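Local coordinates for protein putative C39-like peptidase (Bacillus anthracis, PDB 3ERV) that is of unknown function but, as a putative C39-like cysteine peptidase of clan CA, probably hydrolyses peptide bonds, at residues Val37-Leu43 against Arg193-Ser199; Cys50-Ser54 against Glu177-Val181. All blocks are in the same frame, centred on the assembly; numbering follows the deposited sequence.

How the contacts relate
The two contacts lie side by side, their centres about 9 Å apart. Along the chain the order is 37-43, 50-54, 177-181, 193-199, so contact 1 brackets contact 2. Contact 2 sets the start of helix 50-61 against strand 177-185 near the core; contact 1 joins the loop leading to that helix with the loop following strand 189-193, an antiparallel neighbour of 177-185. R193 N probably bonds V181 O at 2.8 Å, and D194 OD1 reaches H178 NE2 at 2.7 Å. Together they probably assemble a Cys-His-Asp triad, C50 and H178 coming from contact 2 and D194 from contact 1, as expected of a clan CA peptidase.

Contact 1: residues Val37-Leu43 against Arg193-Ser199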
ATOM      1  N   VAL A  37       6.403  -7.571  12.875  1.00 43.69           N
ATOM      2  CA  VAL A  37       5.601  -6.475  12.340  1.00 43.50           C
ATOM      3  C   VAL A  37       4.178  -6.754  12.848  1.00 43.62           C
ATOM      4  O   VAL A  37       3.654  -7.851  12.663  1.00 43.20           O
ATOM      5  CB  VAL A  37       5.666  -6.441  10.752  1.00 43.85           C
ATOM      6  CG1 VAL A  37       4.587  -5.497  10.143  1.00 43.25           C
ATOM      7  CG2 VAL A  37       7.109  -6.105  10.285  1.00 40.58           C
ATOM      8  N   PRO A  38       3.552  -5.755  13.496  1.00 43.66           N
ATOM      9  CA  PRO A  38       2.199  -5.952  14.063  1.00 43.30           C
ATOM     10  C   PRO A  38       1.163  -6.332  12.988  1.00 44.25           C
ATOM     11  O   PRO A  38       1.314  -5.991  11.841  1.00 43.92           O
ATOM     12  CB  PRO A  38       1.854  -4.564  14.671  1.00 42.88           C
ATOM     13  CG  PRO A  38       3.107  -3.903  14.890  1.00 45.19           C
ATOM     14  CD  PRO A  38       4.145  -4.456  13.867  1.00 41.82           C
ATOM     15  N   PHE A  39       0.117  -7.060  13.370  1.00 44.77           N
ATOM     16  CA  PHE A  39      -0.866  -7.516  12.412  1.00 44.81           C
ATOM     17  C   PHE A  39      -2.161  -6.779  12.717  1.00 44.73           C
ATOM     18  O   PHE A  39      -2.649  -6.819  13.844  1.00 44.89           O
ATOM     19  CB  PHE A  39      -1.011  -9.073  12.485  1.00 46.07           C
ATOM     20  CG  PHE A  39      -2.297  -9.617  11.878  1.00 48.01           C
ATOM     21  CD1 PHE A  39      -2.394  -9.894  10.549  1.00 50.47           C
ATOM     22  CD2 PHE A  39      -3.409  -9.873  12.693  1.00 54.61           C
ATOM     23  CE1 PHE A  39      -3.607 -10.398  10.006  1.00 55.68           C
ATOM     24  CE2 PHE A  39      -4.606 -10.379  12.169  1.00 57.08           C
ATOM     25  CZ  PHE A  39      -4.701 -10.638  10.819  1.00 54.33           C
ATOM     26  N   ILE A  40      -2.701  -6.104  11.697  1.00 45.29           N
ATOM     27  CA  ILE A  40      -4.020  -5.438  11.749  1.00 45.46           C
ATOM     28  C   ILE A  40      -4.889  -5.808  10.518  1.00 46.20           C
ATOM     29  O   ILE A  40      -4.382  -6.005   9.399  1.00 44.94           O
ATOM     30  CB  ILE A  40      -3.872  -3.884  11.811  1.00 45.39           C
ATOM     31  CG1 ILE A  40      -2.803  -3.498  12.848  1.00 46.03           C
ATOM     32  CG2 ILE A  40      -5.240  -3.223  12.203  1.00 43.54           C
ATOM     33  CD1 ILE A  40      -2.385  -2.008  12.831  1.00 44.42           C
ATOM     34  N   GLN A  41      -6.200  -5.899  10.740  1.00 46.45           N
ATOM     35  CA  GLN A  41      -7.161  -6.168   9.691  1.00 46.53           C
ATOM     36  C   GLN A  41      -7.918  -4.867   9.423  1.00 45.98           C
ATOM     37  O   GLN A  41      -8.230  -4.173  10.380  1.00 44.42           O
ATOM     38  CB  GLN A  41      -8.144  -7.260  10.163  1.00 47.39           C
ATOM     39  CG  GLN A  41      -7.522  -8.681  10.145  1.00 49.30           C
ATOM     40  CD  GLN A  41      -7.046  -9.122   8.741  1.00 55.89           C
ATOM     41  OE1 GLN A  41      -7.779  -9.826   8.011  1.00 54.62           O
ATOM     42  NE2 GLN A  41      -5.801  -8.712   8.354  1.00 56.87           N
ATOM     43  N   GLN A  42      -8.224  -4.549   8.151  1.00 44.42           N
ATOM     44  CA  GLN A  42      -9.019  -3.348   7.863  1.00 45.00           C
ATOM     45  C   GLN A  42     -10.485  -3.482   8.326  1.00 45.70           C
ATOM     46  O   GLN A  42     -11.070  -2.507   8.824  1.00 45.63           O
ATOM     47  CB  GLN A  42      -8.944  -2.956   6.379  1.00 44.69           C
ATOM     48  CG  GLN A  42      -9.548  -3.982   5.371  1.00 44.10           C
ATOM     49  CD  GLN A  42      -9.168  -3.653   3.930  1.00 41.89           C
ATOM     50  OE1 GLN A  42      -8.026  -3.781   3.544  1.00 47.90           O
ATOM     51  NE2 GLN A  42     -10.136  -3.211   3.139  1.00 43.37           N
ATOM     52  N   LEU A  43     -11.065  -4.681   8.168  1.00 45.50           N
ATOM     53  CA  LEU A  43     -12.469  -4.909   8.546  1.00 46.65           C
ATOM     54  C   LEU A  43     -12.524  -5.214   9.999  1.00 45.88           C
ATOM     55  O   LEU A  43     -11.555  -5.707  10.549  1.00 47.50           O
ATOM     56  CB  LEU A  43     -13.080  -6.104   7.782  1.00 46.79           C
ATOM     57  CG  LEU A  43     -13.092  -5.965   6.280  1.00 47.70           C
ATOM     58  CD1 LEU A  43     -13.409  -7.310   5.600  1.00 48.56           C
ATOM     59  CD2 LEU A  43     -14.101  -4.874   5.885  1.00 48.24           C
ATOM     60  N   ARG A 193       2.012  -8.944   5.222  1.00 49.50           N
ATOM     61  CA  ARG A 193       0.816  -8.685   6.050  1.00 48.64           C
ATOM     62  C   ARG A 193      -0.273  -8.136   5.124  1.00 48.23           C
ATOM     63  O   ARG A 193      -0.106  -7.085   4.487  1.00 47.62           O
ATOM     64  CB  ARG A 193       1.113  -7.664   7.168  1.00 48.13           C
ATOM     65  CG  ARG A 193       2.026  -8.176   8.255  1.00 47.95           C
ATOM     66  CD  ARG A 193       1.305  -8.897   9.386  1.00 45.59           C
ATOM     67  NE  ARG A 193       2.326  -9.186  10.393  1.00 48.84           N
ATOM     68  CZ  ARG A 193       2.935 -10.350  10.561  1.00 48.42           C
ATOM     69  NH1 ARG A 193       2.572 -11.406   9.809  1.00 45.39           N
ATOM     70  NH2 ARG A 193       3.894 -10.454  11.496  1.00 45.79           N
ATOM     71  N   ASP A 194      -1.379  -8.861   5.030  1.00 47.99           N
ATOM     72  CA  ASP A 194      -2.487  -8.473   4.176  1.00 48.26           C
ATOM     73  C   ASP A 194      -3.697  -8.100   5.042  1.00 47.90           C
ATOM     74  O   ASP A 194      -4.287  -8.986   5.695  1.00 48.40           O
ATOM     75  CB  ASP A 194      -2.826  -9.656   3.276  1.00 48.97           C
ATOM     76  CG  ASP A 194      -3.869  -9.321   2.248  1.00 50.89           C
ATOM     77  OD1 ASP A 194      -4.773  -8.490   2.528  1.00 50.28           O
ATOM     78  OD2 ASP A 194      -3.752  -9.897   1.141  1.00 56.29           O
ATOM     79  N   PRO A 195      -4.077  -6.798   5.048  1.00 47.18           N
ATOM     80  CA  PRO A 195      -5.139  -6.295   5.927  1.00 47.20           C
ATOM     81  C   PRO A 195      -6.518  -6.913   5.651  1.00 48.66           C
ATOM     82  O   PRO A 195      -7.436  -6.728   6.444  1.00 48.44           O
ATOM     83  CB  PRO A 195      -5.154  -4.766   5.671  1.00 46.74           C
ATOM     84  CG  PRO A 195      -4.450  -4.570   4.357  1.00 46.15           C
ATOM     85  CD  PRO A 195      -3.525  -5.750   4.149  1.00 46.82           C
ATOM     86  N   LEU A 196      -6.648  -7.649   4.549  1.00 50.60           N
ATOM     87  CA  LEU A 196      -7.851  -8.421   4.271  1.00 53.69           C
ATOM     88  C   LEU A 196      -7.734  -9.930   4.526  1.00 55.37           C
ATOM     89  O   LEU A 196      -8.685 -10.657   4.281  1.00 56.60           O
ATOM     90  CB  LEU A 196      -8.264  -8.240   2.830  1.00 53.93           C
ATOM     91  CG  LEU A 196      -9.095  -6.981   2.546  1.00 54.78           C
ATOM     92  CD1 LEU A 196      -9.330  -6.880   1.036  1.00 56.73           C
ATOM     93  CD2 LEU A 196     -10.409  -7.025   3.311  1.00 52.68           C
ATOM     94  N   LYS A 197      -6.594 -10.425   4.975  1.00 56.91           N
ATOM     95  CA  LYS A 197      -6.493 -11.863   5.240  1.00 59.19           C
ATOM     96  C   LYS A 197      -6.157 -12.135   6.686  1.00 60.92           C
ATOM     97  O   LYS A 197      -5.144 -11.667   7.207  1.00 61.03           O
ATOM     98  CB  LYS A 197      -5.448 -12.525   4.359  1.00 58.58           C
ATOM     99  CG  LYS A 197      -5.719 -12.477   2.882  1.00 60.36           C
ATOM    100  CD  LYS A 197      -4.430 -12.814   2.109  1.00 61.94           C
ATOM    101  CE  LYS A 197      -4.703 -13.174   0.676  1.00 62.54           C
ATOM    102  NZ  LYS A 197      -5.544 -14.368   0.680  1.00 64.24           N
ATOM    103  N   ASP A 198      -6.996 -12.925   7.333  1.00 63.14           N
ATOM    104  CA  ASP A 198      -6.878 -13.137   8.773  1.00 65.45           C
ATOM    105  C   ASP A 198      -5.772 -14.119   9.165  1.00 66.21           C
ATOM    106  O   ASP A 198      -6.055 -15.211   9.670  1.00 66.76           O
ATOM    107  CB  ASP A 198      -8.207 -13.637   9.315  1.00 66.27           C
ATOM    108  CG  ASP A 198      -8.406 -13.288  10.769  1.00 69.84           C
ATOM    109  OD1 ASP A 198      -7.451 -12.768  11.402  1.00 72.95           O
ATOM    110  OD2 ASP A 198      -9.530 -13.519  11.272  1.00 72.28           O
ATOM    111  N   SER A 199      -4.517 -13.721   8.966  1.00 66.47           N
ATOM    112  CA  SER A 199      -3.401 -14.640   9.210  1.00 66.98           C
ATOM    113  C   SER A 199      -2.027 -13.961   9.249  1.00 66.45           C
ATOM    114  O   SER A 199      -1.726 -13.085   8.419  1.00 66.10           O
ATOM    115  CB  SER A 199      -3.398 -15.732   8.139  1.00 66.71           C
ATOM    116  OG  SER A 199      -2.178 -16.438   8.139  1.00 68.16           O
TER
HETATM  117  O   HOH W   1      -9.918  -7.218   7.134  1.00 52.44           O
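R193 grips the carbonyl of V37 side-on: NE and NH2 each lie 2.9 Å from V37 O, which sits 6° out of the guanidinium plane, a two-nitrogen hold on one oxygen that would restrain the group. The tight part of the contact lies further along, where Q41 approaches the 194-197 type I turn. With CG beside its own backbone N (chi1 -76°) and the chain bent at chi2, Q41 folds its amide over the turn. There NE2 donates to D194 O at 3.1 Å with that oxygen nearly in the amide plane, and also to I40 O. D194 O accepts K197 N from the other face of its plane. P195 O is also well engaged: it takes Q42 N at 2.9 Å, a CA-H contact from Q41, and water 1, which in turn accepts from L43 N. L196 CG packs against the buried Q42 OE1. F39 closes in too, meeting the end of the turn and D198 after it with its ring edge, CE1 lying 3.4 Å from K197 O and CZ 3.5 Å from D198 OD1; the carboxylate lies at that edge, the two planes 6° apart.

The solvent side is looser. There the exposed L43 rests CD1 on L196 CD2 at 3.8 Å, a contact between methyl groups alone.

Within the turn, D194 OD1 accepts L196 N, forming an Asx turn, and it also takes a hydrogen bond from H178. This gives the carboxylate a defined orientation toward the histidine, consistent with D194 being the acid of a presumed Cys-His-Asp triad, as in C39-family peptidases of the papain-like clan CA.

Contact 2: residues Cys50-Ser54 against Glu177-Val181; sequences CEVTS and EHCVV
S54 OG sits between two carbonyl oxygens, 3.1 Å from C179 O on the strand and 3.0 Å from C50 O one turn back in its own helix. Its one proton has both acceptors within reach, so neither bond is settled. The setting is that of a papain-like peptidase: a helix that begins at the presumed nucleophile, C50, packs on the strand that carries the presumed catalytic histidine, H178. The short segments run nearly parallel, their directions 7° apart and their axes 7.0 Å apart at closest approach.

C50 places SG between its backbone N and carbonyl carbon (chi1 63°), which turns the sulfur toward the strand. SG then lies 3.5 Å from C179 N and 3.9 Å from H178 ND1. Although the CB of H178 points away from the helix, its imidazole swings back to reach C50 obliquely, 63° between the ring normal and the direction to the sulfur. At the other nitrogen of the ring, NE2 is hydrogen-bonded to D194 OD1, which would fix the ring's rotation and is consistent with the charge relay of a Cys-His-Asp triad.

At the start of the strand, the carboxylates of E51 and E177 come from opposite directions. E51 OE2 and E177 OE2 are only 2.5 Å apart, so one acid probably holds a proton; E51 OE2 also accepts V107 N. Between these polar groups the C179 side chain lies against the helix, CB against E51 CG. C179 takes SG anti to its backbone N, which carries the sulfur to 3.6 Å from E51 CA. At the other end V181 CG2 meets S54 CB at 3.6 Å.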
ATOM      1  N   CYS A  50      -7.340  -0.775   3.111  1.00 41.15           N
ATOM      2  CA  CYS A  50      -6.082  -1.532   2.942  1.00 41.65           C
ATOM      3  C   CYS A  50      -4.825  -0.633   2.977  1.00 41.04           C
ATOM      4  O   CYS A  50      -3.851  -0.973   3.614  1.00 39.17           O
ATOM      5  CB  CYS A  50      -6.086  -2.415   1.678  1.00 41.16           C
ATOM      6  SG  CYS A  50      -6.200  -1.526   0.081  1.00 47.68           S
ATOM      7  N   GLU A  51      -4.831   0.503   2.278  1.00 40.08           N
ATOM      8  CA  GLU A  51      -3.652   1.395   2.373  1.00 39.54           C
ATOM      9  C   GLU A  51      -3.367   1.986   3.759  1.00 40.00           C
ATOM     10  O   GLU A  51      -2.204   1.963   4.255  1.00 39.38           O
ATOM     11  CB  GLU A  51      -3.770   2.529   1.349  1.00 39.98           C
ATOM     12  CG  GLU A  51      -4.052   2.068  -0.077  1.00 40.76           C
ATOM     13  CD  GLU A  51      -5.513   2.108  -0.540  1.00 45.64           C
ATOM     14  OE1 GLU A  51      -6.440   2.135   0.297  1.00 48.88           O
ATOM     15  OE2 GLU A  51      -5.740   2.044  -1.795  1.00 45.50           O
ATOM     16  N   VAL A  52      -4.392   2.537   4.398  1.00 40.05           N
ATOM     17  CA  VAL A  52      -4.149   3.131   5.713  1.00 40.99           C
ATOM     18  C   VAL A  52      -3.857   2.050   6.771  1.00 41.52           C
ATOM     19  O   VAL A  52      -3.163   2.307   7.765  1.00 41.28           O
ATOM     20  CB  VAL A  52      -5.276   4.099   6.198  1.00 39.80           C
ATOM     21  CG1 VAL A  52      -5.442   5.319   5.238  1.00 38.61           C
ATOM     22  CG2 VAL A  52      -6.643   3.375   6.464  1.00 39.42           C
ATOM     23  N   THR A  53      -4.414   0.861   6.579  1.00 41.24           N
ATOM     24  CA  THR A  53      -4.195  -0.219   7.550  1.00 40.70           C
ATOM     25  C   THR A  53      -2.767  -0.767   7.457  1.00 41.09           C
ATOM     26  O   THR A  53      -2.156  -1.025   8.502  1.00 42.09           O
ATOM     27  CB  THR A  53      -5.264  -1.351   7.420  1.00 41.71           C
ATOM     28  OG1 THR A  53      -6.571  -0.786   7.594  1.00 41.83           O
ATOM     29  CG2 THR A  53      -5.069  -2.404   8.494  1.00 39.01           C
ATOM     30  N   SER A  54      -2.246  -0.955   6.219  1.00 41.23           N
ATOM     31  CA  SER A  54      -0.831  -1.314   5.980  1.00 41.27           C
ATOM     32  C   SER A  54       0.141  -0.237   6.506  1.00 40.38           C
ATOM     33  O   SER A  54       1.195  -0.526   7.116  1.00 40.18           O
ATOM     34  CB  SER A  54      -0.563  -1.505   4.472  1.00 41.74           C
ATOM     35  OG  SER A  54      -1.328  -2.601   3.905  1.00 41.47           O
ATOM     36  N   GLU A 177      -7.357  -3.455  -7.103  1.00 51.30           N
ATOM     37  CA  GLU A 177      -6.276  -2.733  -6.384  1.00 51.10           C
ATOM     38  C   GLU A 177      -6.243  -3.163  -4.928  1.00 49.54           C
ATOM     39  O   GLU A 177      -7.284  -3.260  -4.279  1.00 49.12           O
ATOM     40  CB  GLU A 177      -6.470  -1.198  -6.435  1.00 51.06           C
ATOM     41  CG  GLU A 177      -5.333  -0.377  -5.740  1.00 53.12           C
ATOM     42  CD  GLU A 177      -5.663   0.176  -4.328  1.00 54.01           C
ATOM     43  OE1 GLU A 177      -6.774  -0.046  -3.798  1.00 54.25           O
ATOM     44  OE2 GLU A 177      -4.771   0.833  -3.724  1.00 55.06           O
ATOM     45  N   HIS A 178      -5.043  -3.382  -4.420  1.00 49.15           N
ATOM     46  CA  HIS A 178      -4.848  -3.812  -3.065  1.00 48.90           C
ATOM     47  C   HIS A 178      -3.537  -3.259  -2.461  1.00 48.67           C
ATOM     48  O   HIS A 178      -2.620  -2.786  -3.175  1.00 49.15           O
ATOM     49  CB  HIS A 178      -4.899  -5.341  -3.003  1.00 48.78           C
ATOM     50  CG  HIS A 178      -5.071  -5.890  -1.609  1.00 50.07           C
ATOM     51  ND1 HIS A 178      -5.901  -5.304  -0.669  1.00 51.48           N
ATOM     52  CD2 HIS A 178      -4.518  -6.966  -0.998  1.00 51.25           C
ATOM     53  CE1 HIS A 178      -5.857  -5.999   0.455  1.00 51.10           C
ATOM     54  NE2 HIS A 178      -5.019  -7.008   0.285  1.00 52.88           N
ATOM     55  N   CYS A 179      -3.422  -3.310  -1.139  1.00 47.70           N
ATOM     56  CA  CYS A 179      -2.219  -2.762  -0.508  1.00 45.19           C
ATOM     57  C   CYS A 179      -1.866  -3.620   0.668  1.00 44.54           C
ATOM     58  O   CYS A 179      -2.719  -3.956   1.470  1.00 44.68           O
ATOM     59  CB  CYS A 179      -2.456  -1.303  -0.085  1.00 44.98           C
ATOM     60  SG  CYS A 179      -1.062  -0.564   0.777  1.00 42.96           S
ATOM     61  N   VAL A 180      -0.596  -3.979   0.762  1.00 44.55           N
ATOM     62  CA  VAL A 180      -0.113  -4.913   1.786  1.00 43.33           C
ATOM     63  C   VAL A 180       1.267  -4.439   2.283  1.00 42.59           C
ATOM     64  O   VAL A 180       1.881  -3.537   1.712  1.00 41.85           O
ATOM     65  CB  VAL A 180      -0.042  -6.423   1.263  1.00 44.60           C
ATOM     66  CG1 VAL A 180      -1.396  -6.910   0.656  1.00 41.90           C
ATOM     67  CG2 VAL A 180       1.090  -6.615   0.282  1.00 43.30           C
ATOM     68  N   VAL A 181       1.743  -5.047   3.359  1.00 42.61           N
ATOM     69  CA  VAL A 181       3.074  -4.776   3.882  1.00 42.73           C
ATOM     70  C   VAL A 181       3.961  -5.938   3.524  1.00 44.65           C
ATOM     71  O   VAL A 181       3.637  -7.083   3.884  1.00 46.21           O
ATOM     72  CB  VAL A 181       3.099  -4.601   5.458  1.00 42.44           C
ATOM     73  CG1 VAL A 181       4.498  -4.146   5.924  1.00 37.15           C
ATOM     74  CG2 VAL A 181       1.980  -3.615   5.929  1.00 39.14           C
TER